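RILP-like protein 2 (Mus musculus, PDB 4KP3) takes part in cellular protein transport, including removal of proteins from primary cilia, and promotes the formation and upkeep of dendritic spines. Local coordinates at residues L30-D35 with T73-G78. Residues are numbered along the deposited sequence; the frame is centred on the assembly and turned at random.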
ATOM      1  N   LEU E  30       6.704  16.671  -5.344  1.00 36.28           N
ATOM      2  CA  LEU E  30       6.788  18.001  -4.743  1.00 37.47           C
ATOM      3  C   LEU E  30       5.619  18.881  -5.174  1.00 46.07           C
ATOM      4  O   LEU E  30       5.538  20.047  -4.790  1.00 49.43           O
ATOM      5  CB  LEU E  30       8.120  18.665  -5.080  1.00 37.81           C
ATOM      6  CG  LEU E  30       9.323  18.039  -4.367  1.00 40.46           C
ATOM      7  CD1 LEU E  30      10.591  18.768  -4.764  1.00 36.91           C
ATOM      8  CD2 LEU E  30       9.130  18.071  -2.860  1.00 42.10           C
ATOM      9  N   GLN E  31       4.710  18.314  -5.962  1.00 43.30           N
ATOM     10  CA  GLN E  31       3.551  19.058  -6.414  1.00 46.07           C
ATOM     11  C   GLN E  31       2.231  18.373  -6.101  1.00 44.38           C
ATOM     12  O   GLN E  31       1.181  18.797  -6.579  1.00 53.81           O
ATOM     13  CB  GLN E  31       3.672  19.370  -7.889  1.00 52.29           C
ATOM     14  CG  GLN E  31       4.754  20.375  -8.171  1.00 62.79           C
ATOM     15  CD  GLN E  31       4.937  20.633  -9.627  1.00 80.14           C
ATOM     16  OE1 GLN E  31       4.671  19.770 -10.462  1.00 83.68           O
ATOM     17  NE2 GLN E  31       5.395  21.835  -9.953  1.00 89.72           N
ATOM     18  N   LEU E  32       2.291  17.311  -5.306  1.00 41.38           N
ATOM     19  CA  LEU E  32       1.084  16.737  -4.732  1.00 41.94           C
ATOM     20  C   LEU E  32       0.415  17.769  -3.830  1.00 44.11           C
ATOM     21  O   LEU E  32       1.089  18.539  -3.145  1.00 46.34           O
ATOM     22  CB  LEU E  32       1.411  15.482  -3.918  1.00 39.63           C
ATOM     23  CG  LEU E  32       1.841  14.225  -4.681  1.00 39.59           C
ATOM     24  CD1 LEU E  32       2.381  13.197  -3.698  1.00 33.27           C
ATOM     25  CD2 LEU E  32       0.657  13.670  -5.456  1.00 39.27           C
ATOM     26  N   THR E  33      -0.914  17.795  -3.854  1.00 39.65           N
ATOM     27  CA  THR E  33      -1.689  18.514  -2.848  1.00 35.77           C
ATOM     28  C   THR E  33      -2.275  17.489  -1.886  1.00 37.23           C
ATOM     29  O   THR E  33      -2.257  16.290  -2.170  1.00 42.97           O
ATOM     30  CB  THR E  33      -2.852  19.284  -3.472  1.00 41.32           C
ATOM     31  OG1 THR E  33      -3.845  18.352  -3.912  1.00 37.38           O
ATOM     32  CG2 THR E  33      -2.371  20.121  -4.648  1.00 35.94           C
ATOM     33  N   THR E  34      -2.807  17.943  -0.755  1.00 38.15           N
ATOM     34  CA  THR E  34      -3.448  17.015   0.176  1.00 39.98           C
ATOM     35  C   THR E  34      -4.674  16.361  -0.469  1.00 42.70           C
ATOM     36  O   THR E  34      -5.018  15.225  -0.142  1.00 50.05           O
ATOM     37  CB  THR E  34      -3.821  17.680   1.525  1.00 38.37           C
ATOM     38  OG1 THR E  34      -4.596  18.859   1.288  1.00 43.55           O
ATOM     39  CG2 THR E  34      -2.567  18.053   2.308  1.00 38.74           C
ATOM     40  N   ASP E  35      -5.313  17.072  -1.396  1.00 44.29           N
ATOM     41  CA  ASP E  35      -6.407  16.501  -2.183  1.00 44.85           C
ATOM     42  C   ASP E  35      -5.942  15.304  -3.015  1.00 46.47           C
ATOM     43  O   ASP E  35      -6.641  14.293  -3.095  1.00 49.71           O
ATOM     44  CB  ASP E  35      -7.032  17.554  -3.102  1.00 46.06           C
ATOM     45  CG  ASP E  35      -7.954  18.504  -2.362  1.00 50.08           C
ATOM     46  OD1 ASP E  35      -8.487  18.107  -1.306  1.00 45.35           O
ATOM     47  OD2 ASP E  35      -8.150  19.643  -2.841  1.00 53.23           O
ATOM     48  N   THR E  73       0.829  14.331   5.756  1.00 26.90           N
ATOM     49  CA  THR E  73       1.520  15.276   6.635  1.00 24.66           C
ATOM     50  C   THR E  73       2.658  16.015   5.926  1.00 30.12           C
ATOM     51  O   THR E  73       2.701  17.246   5.940  1.00 33.70           O
ATOM     52  CB  THR E  73       2.057  14.592   7.905  1.00 33.23           C
ATOM     53  OG1 THR E  73       0.968  14.002   8.629  1.00 28.70           O
ATOM     54  CG2 THR E  73       2.766  15.601   8.797  1.00 23.22           C
ATOM     55  N   LEU E  74       3.564  15.269   5.296  1.00 27.26           N
ATOM     56  CA  LEU E  74       4.702  15.875   4.603  1.00 28.12           C
ATOM     57  C   LEU E  74       4.271  16.788   3.459  1.00 29.61           C
ATOM     58  O   LEU E  74       4.873  17.839   3.241  1.00 34.21           O
ATOM     59  CB  LEU E  74       5.675  14.806   4.092  1.00 24.78           C
ATOM     60  CG  LEU E  74       6.476  14.078   5.170  1.00 29.16           C
ATOM     61  CD1 LEU E  74       7.509  13.163   4.543  1.00 23.39           C
ATOM     62  CD2 LEU E  74       7.141  15.074   6.101  1.00 22.54           C
ATOM     63  N   VAL E  75       3.233  16.388   2.729  1.00 28.78           N
ATOM     64  CA  VAL E  75       2.677  17.244   1.687  1.00 28.37           C
ATOM     65  C   VAL E  75       2.089  18.515   2.307  1.00 32.94           C
ATOM     66  O   VAL E  75       2.366  19.624   1.849  1.00 31.62           O
ATOM     67  CB  VAL E  75       1.609  16.504   0.841  1.00 33.69           C
ATOM     68  CG1 VAL E  75       0.814  17.486  -0.027  1.00 29.86           C
ATOM     69  CG2 VAL E  75       2.262  15.436  -0.027  1.00 28.82           C
ATOM     70  N   ASN E  76       1.301  18.345   3.367  1.00 35.18           N
ATOM     71  CA  ASN E  76       0.653  19.472   4.043  1.00 33.01           C
ATOM     72  C   ASN E  76       1.637  20.468   4.655  1.00 38.21           C
ATOM     73  O   ASN E  76       1.545  21.670   4.401  1.00 39.80           O
ATOM     74  CB  ASN E  76      -0.303  18.970   5.123  1.00 33.11           C
ATOM     75  CG  ASN E  76      -1.119  20.086   5.742  1.00 37.07           C
ATOM     76  OD1 ASN E  76      -1.662  20.941   5.041  1.00 40.77           O
ATOM     77  ND2 ASN E  76      -1.202  20.089   7.065  1.00 34.83           N
ATOM     78  N   GLU E  77       2.564  19.960   5.465  1.00 38.36           N
ATOM     79  CA  GLU E  77       3.617  20.768   6.073  1.00 31.54           C
ATOM     80  C   GLU E  77       4.377  21.596   5.048  1.00 36.29           C
ATOM     81  O   GLU E  77       4.540  22.805   5.210  1.00 41.06           O
ATOM     82  CB  GLU E  77       4.611  19.870   6.813  1.00 33.66           C
ATOM     83  CG  GLU E  77       4.034  19.194   8.038  1.00 47.96           C
ATOM     84  CD  GLU E  77       3.474  20.191   9.028  1.00 55.69           C
ATOM     85  OE1 GLU E  77       4.166  21.189   9.316  1.00 51.62           O
ATOM     86  OE2 GLU E  77       2.339  19.982   9.508  1.00 63.63           O
ATOM     87  N   GLY E  78       4.844  20.930   3.995  1.00 34.89           N
ATOM     88  CA  GLY E  78       5.612  21.583   2.951  1.00 30.70           C
ATOM     89  C   GLY E  78       4.863  22.715   2.273  1.00 35.75           C
ATOM     90  O   GLY E  78       5.408  23.800   2.082  1.00 45.87           O
TER
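Two consecutive peptide planes, L32-T33 and T33-T34, present a face to the same methyl group, CG1 of V75. It lies almost straight above the T33 carbonyl carbon, 3.6 Å from V75 CG1 to T33 C, and over the oxygen end of the L32 peptide, where V75 CG1 stands 3.3 Å from L32 O. The planes are turned about 67° to each other, and the methyl sits in the angle between them. The amide of N76 is met differently: T34 CG2 approaches its oxygen end from a tilted direction, at 4.1 Å from N76 OD1, neither in the amide plane nor squarely over it. That methyl rests more closely on the N76 stem, 3.7 Å from T34 CG2 to N76 CB.

T33 is the N-cap of helix 34-49. Its OG1 caps a backbone N just beyond T34-D35, and its own N donates to the carboxylate of D36 (OD2), a reciprocal arrangement that defines a capping box. In the RH1 domain this helix start is laid against the middle of helix 55-100, the other arm of a helical hairpin.

V75 already points its CB at the turn, and CG1 anti to the backbone N (chi1 167°) carries that methyl onto the peptides. Its other methyl, CG2, packs on the L32 side chain, 4.0 Å from V75 CG2 to L32 CB. Together the two segments bury 197 Å² against each other. The layer continues across the dimer: V75 also packs on L74 of the second subunit, and L32 on that subunit's M70.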